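PDB 3SZ7: heat-shock protein cognate (HSC) co-chaperone sgt12 from Aspergillus fumigatus, which binds heat-shock chaperones through its TPR domain and directs endoplasmic reticulum-destined tail-anchored proteins to the GET pathway via Get4 and Get5. Local coordinates for residues I46-R51 with A68-V73. Numbering follows the deposited sequence.
Sequences IYLSNR and AELATV
L48 and the hydroxyl of S49 meet A71 across two antiparallel helices whose axes, taken over these short segments, approach to 8.3 Å and make an angle of 158°; the backbones come nearest at S49 and A68, with CA atoms 5.5 Å apart. Such closeness is consistent with the small residues A68, S49 and A71 at the interface. The methyl of A71 points at segment 46-51 and is met by two neighbouring side chains: L48 CB lies 4.0 Å from A71 CB, and S49 OG 3.6 Å from that CB. L48 supplies the largest share of the buried surface. Its CD1 reaches past the alanine methyl to the backbone, 3.7 Å from A71 N, and lies 3.7 Å from L70 CG. L70 CB and CD2 also lie against L48 CD1, so the closest leucine-leucine contacts all run through it. In L70, CG stands opposite the backbone N (chi1 -176°), which lays the branched end against L48 CD1 along the exposed margin of the contact. No hydrogen bond crosses between the segments. The buried S49 hydroxyl is bonded within its own helix, to P45 O, with OG set beside the backbone N (chi1 -60°), and meets A71 only by van der Waals contact. Within helix 61-74, T72 OG1 bonds E69 O at 2.6 Å, a carbonyl that also accepts V73 N. The pair is the helical hairpin of the predicted second TPR repeat, formed by helices 45-57 and 61-74. Helix 79-91 packs against both, its A81 touching S49 and A71, while Y47 and N50 contact the preceding helices 9-23 and 27-40.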
ATOM      1  N   ILE A  46      11.351  -8.770   1.926  1.00 16.39           N
ATOM      2  CA  ILE A  46      11.877  -7.493   2.398  1.00 19.63           C
ATOM      3  C   ILE A  46      12.261  -6.611   1.222  1.00 22.24           C
ATOM      4  O   ILE A  46      11.873  -5.447   1.164  1.00 20.82           O
ATOM      5  CB  ILE A  46      13.088  -7.669   3.336  1.00 23.40           C
ATOM      6  CG1 ILE A  46      12.649  -8.363   4.626  1.00 28.02           C
ATOM      7  CG2 ILE A  46      13.701  -6.317   3.655  1.00 26.02           C
ATOM      8  CD1 ILE A  46      13.783  -8.602   5.600  1.00 37.85           C
ATOM      9  N   TYR A  47      13.014  -7.173   0.279  1.00 20.16           N
ATOM     10  CA  TYR A  47      13.427  -6.425  -0.905  1.00 21.58           C
ATOM     11  C   TYR A  47      12.218  -6.043  -1.751  1.00 19.79           C
ATOM     12  O   TYR A  47      12.159  -4.942  -2.302  1.00 17.93           O
ATOM     13  CB  TYR A  47      14.412  -7.230  -1.753  1.00 19.14           C
ATOM     14  CG  TYR A  47      15.656  -7.688  -1.029  1.00 23.77           C
ATOM     15  CD1 TYR A  47      16.049  -7.103   0.170  1.00 25.86           C
ATOM     16  CD2 TYR A  47      16.443  -8.705  -1.553  1.00 17.61           C
ATOM     17  CE1 TYR A  47      17.197  -7.528   0.830  1.00 24.47           C
ATOM     18  CE2 TYR A  47      17.584  -9.129  -0.907  1.00 15.46           C
ATOM     19  CZ  TYR A  47      17.955  -8.542   0.282  1.00 23.59           C
ATOM     20  OH  TYR A  47      19.094  -8.977   0.919  1.00 24.37           O
ATOM     21  N   LEU A  48      11.253  -6.953  -1.859  1.00 14.03           N
ATOM     22  CA  LEU A  48      10.025  -6.660  -2.598  1.00 14.04           C
ATOM     23  C   LEU A  48       9.242  -5.512  -1.984  1.00 17.63           C
ATOM     24  O   LEU A  48       8.759  -4.626  -2.695  1.00 15.30           O
ATOM     25  CB  LEU A  48       9.126  -7.894  -2.694  1.00 15.60           C
ATOM     26  CG  LEU A  48       9.544  -8.960  -3.707  1.00 16.70           C
ATOM     27  CD1 LEU A  48       8.675 -10.191  -3.543  1.00 16.13           C
ATOM     28  CD2 LEU A  48       9.434  -8.397  -5.115  1.00 17.51           C
ATOM     29  N   SER A  49       9.103  -5.528  -0.663  1.00 17.69           N
ATOM     30  CA  SER A  49       8.297  -4.511   0.001  1.00 16.14           C
ATOM     31  C   SER A  49       8.993  -3.160  -0.040  1.00 15.52           C
ATOM     32  O   SER A  49       8.338  -2.124  -0.116  1.00 14.80           O
ATOM     33  CB  SER A  49       7.964  -4.919   1.432  1.00 21.83           C
ATOM     34  OG  SER A  49       7.227  -6.132   1.428  1.00 32.82           O
ATOM     35  N   ASN A  50      10.323  -3.176  -0.013  1.00 19.24           N
ATOM     36  CA  ASN A  50      11.084  -1.951  -0.221  1.00 14.46           C
ATOM     37  C   ASN A  50      10.922  -1.389  -1.633  1.00 20.52           C
ATOM     38  O   ASN A  50      10.718  -0.194  -1.801  1.00 19.26           O
ATOM     39  CB  ASN A  50      12.563  -2.146   0.129  1.00 16.97           C
ATOM     40  CG  ASN A  50      12.816  -2.128   1.626  1.00 24.32           C
ATOM     41  OD1 ASN A  50      11.890  -1.980   2.424  1.00 24.45           O
ATOM     42  ND2 ASN A  50      14.074  -2.289   2.015  1.00 25.20           N
ATOM     43  N   ARG A  51      11.000  -2.244  -2.648  1.00 17.54           N
ATOM     44  CA  ARG A  51      10.808  -1.772  -4.014  1.00 14.22           C
ATOM     45  C   ARG A  51       9.383  -1.256  -4.212  1.00 18.70           C
ATOM     46  O   ARG A  51       9.153  -0.313  -4.970  1.00 19.21           O
ATOM     47  CB  ARG A  51      11.147  -2.849  -5.052  1.00 17.97           C
ATOM     48  CG  ARG A  51      11.298  -2.276  -6.458  1.00 19.70           C
ATOM     49  CD  ARG A  51      11.849  -3.283  -7.458  1.00 19.43           C
ATOM     50  NE  ARG A  51      10.942  -4.408  -7.652  1.00 22.33           N
ATOM     51  CZ  ARG A  51      11.167  -5.410  -8.494  1.00 21.46           C
ATOM     52  NH1 ARG A  51      12.275  -5.425  -9.232  1.00 23.58           N
ATOM     53  NH2 ARG A  51      10.285  -6.396  -8.601  1.00 24.80           N
ATOM     54  N   ALA A  68       4.178  -5.740  -3.706  1.00 15.56           N
ATOM     55  CA  ALA A  68       3.627  -6.010  -2.388  1.00 15.90           C
ATOM     56  C   ALA A  68       2.834  -7.317  -2.379  1.00 15.57           C
ATOM     57  O   ALA A  68       2.951  -8.113  -1.450  1.00 18.14           O
ATOM     58  CB  ALA A  68       2.769  -4.830  -1.902  1.00 14.01           C
ATOM     59  N   GLU A  69       2.047  -7.556  -3.423  1.00 14.79           N
ATOM     60  CA  GLU A  69       1.285  -8.800  -3.501  1.00 14.33           C
ATOM     61  C   GLU A  69       2.206 -10.008  -3.491  1.00 19.56           C
ATOM     62  O   GLU A  69       1.980 -10.963  -2.751  1.00 18.01           O
ATOM     63  CB  GLU A  69       0.433  -8.844  -4.759  1.00 16.03           C
ATOM     64  CG  GLU A  69      -0.804  -7.979  -4.686  1.00 23.81           C
ATOM     65  CD  GLU A  69      -1.628  -8.073  -5.944  1.00 29.92           C
ATOM     66  OE1 GLU A  69      -1.026  -8.243  -7.024  1.00 33.21           O
ATOM     67  OE2 GLU A  69      -2.870  -7.987  -5.854  1.00 28.81           O
ATOM     68  N   LEU A  70       3.235  -9.971  -4.325  1.00 16.33           N
ATOM     69  CA  LEU A  70       4.168 -11.087  -4.390  1.00 14.34           C
ATOM     70  C   LEU A  70       4.801 -11.338  -3.023  1.00 20.29           C
ATOM     71  O   LEU A  70       4.960 -12.485  -2.608  1.00 21.69           O
ATOM     72  CB  LEU A  70       5.243 -10.845  -5.450  1.00 12.92           C
ATOM     73  CG  LEU A  70       6.192 -12.040  -5.616  1.00 15.39           C
ATOM     74  CD1 LEU A  70       5.395 -13.291  -5.953  1.00 19.23           C
ATOM     75  CD2 LEU A  70       7.238 -11.745  -6.685  1.00 21.96           C
ATOM     76  N   ALA A  71       5.146 -10.266  -2.319  1.00 14.36           N
ATOM     77  CA  ALA A  71       5.678 -10.401  -0.965  1.00 17.35           C
ATOM     78  C   ALA A  71       4.688 -11.080  -0.019  1.00 19.91           C
ATOM     79  O   ALA A  71       5.085 -11.901   0.805  1.00 19.48           O
ATOM     80  CB  ALA A  71       6.103  -9.052  -0.414  1.00 23.14           C
ATOM     81  N   THR A  72       3.406 -10.737  -0.130  1.00 16.92           N
ATOM     82  CA  THR A  72       2.391 -11.346   0.725  1.00 16.69           C
ATOM     83  C   THR A  72       2.134 -12.797   0.344  1.00 22.50           C
ATOM     84  O   THR A  72       1.674 -13.586   1.171  1.00 22.36           O
ATOM     85  CB  THR A  72       1.044 -10.582   0.697  1.00 18.22           C
ATOM     86  OG1 THR A  72       0.488 -10.625  -0.625  1.00 19.39           O
ATOM     87  CG2 THR A  72       1.234  -9.142   1.141  1.00 16.96           C
ATOM     88  N   VAL A  73       2.421 -13.146  -0.908  1.00 20.22           N
ATOM     89  CA  VAL A  73       2.250 -14.521  -1.359  1.00 21.14           C
ATOM     90  C   VAL A  73       3.388 -15.379  -0.819  1.00 22.38           C
ATOM     91  O   VAL A  73       3.170 -16.496  -0.350  1.00 22.92           O
ATOM     92  CB  VAL A  73       2.210 -14.622  -2.899  1.00 23.21           C
ATOM     93  CG1 VAL A  73       2.242 -16.076  -3.339  1.00 30.91           C
ATOM     94  CG2 VAL A  73       0.972 -13.920  -3.446  1.00 23.54           C
TER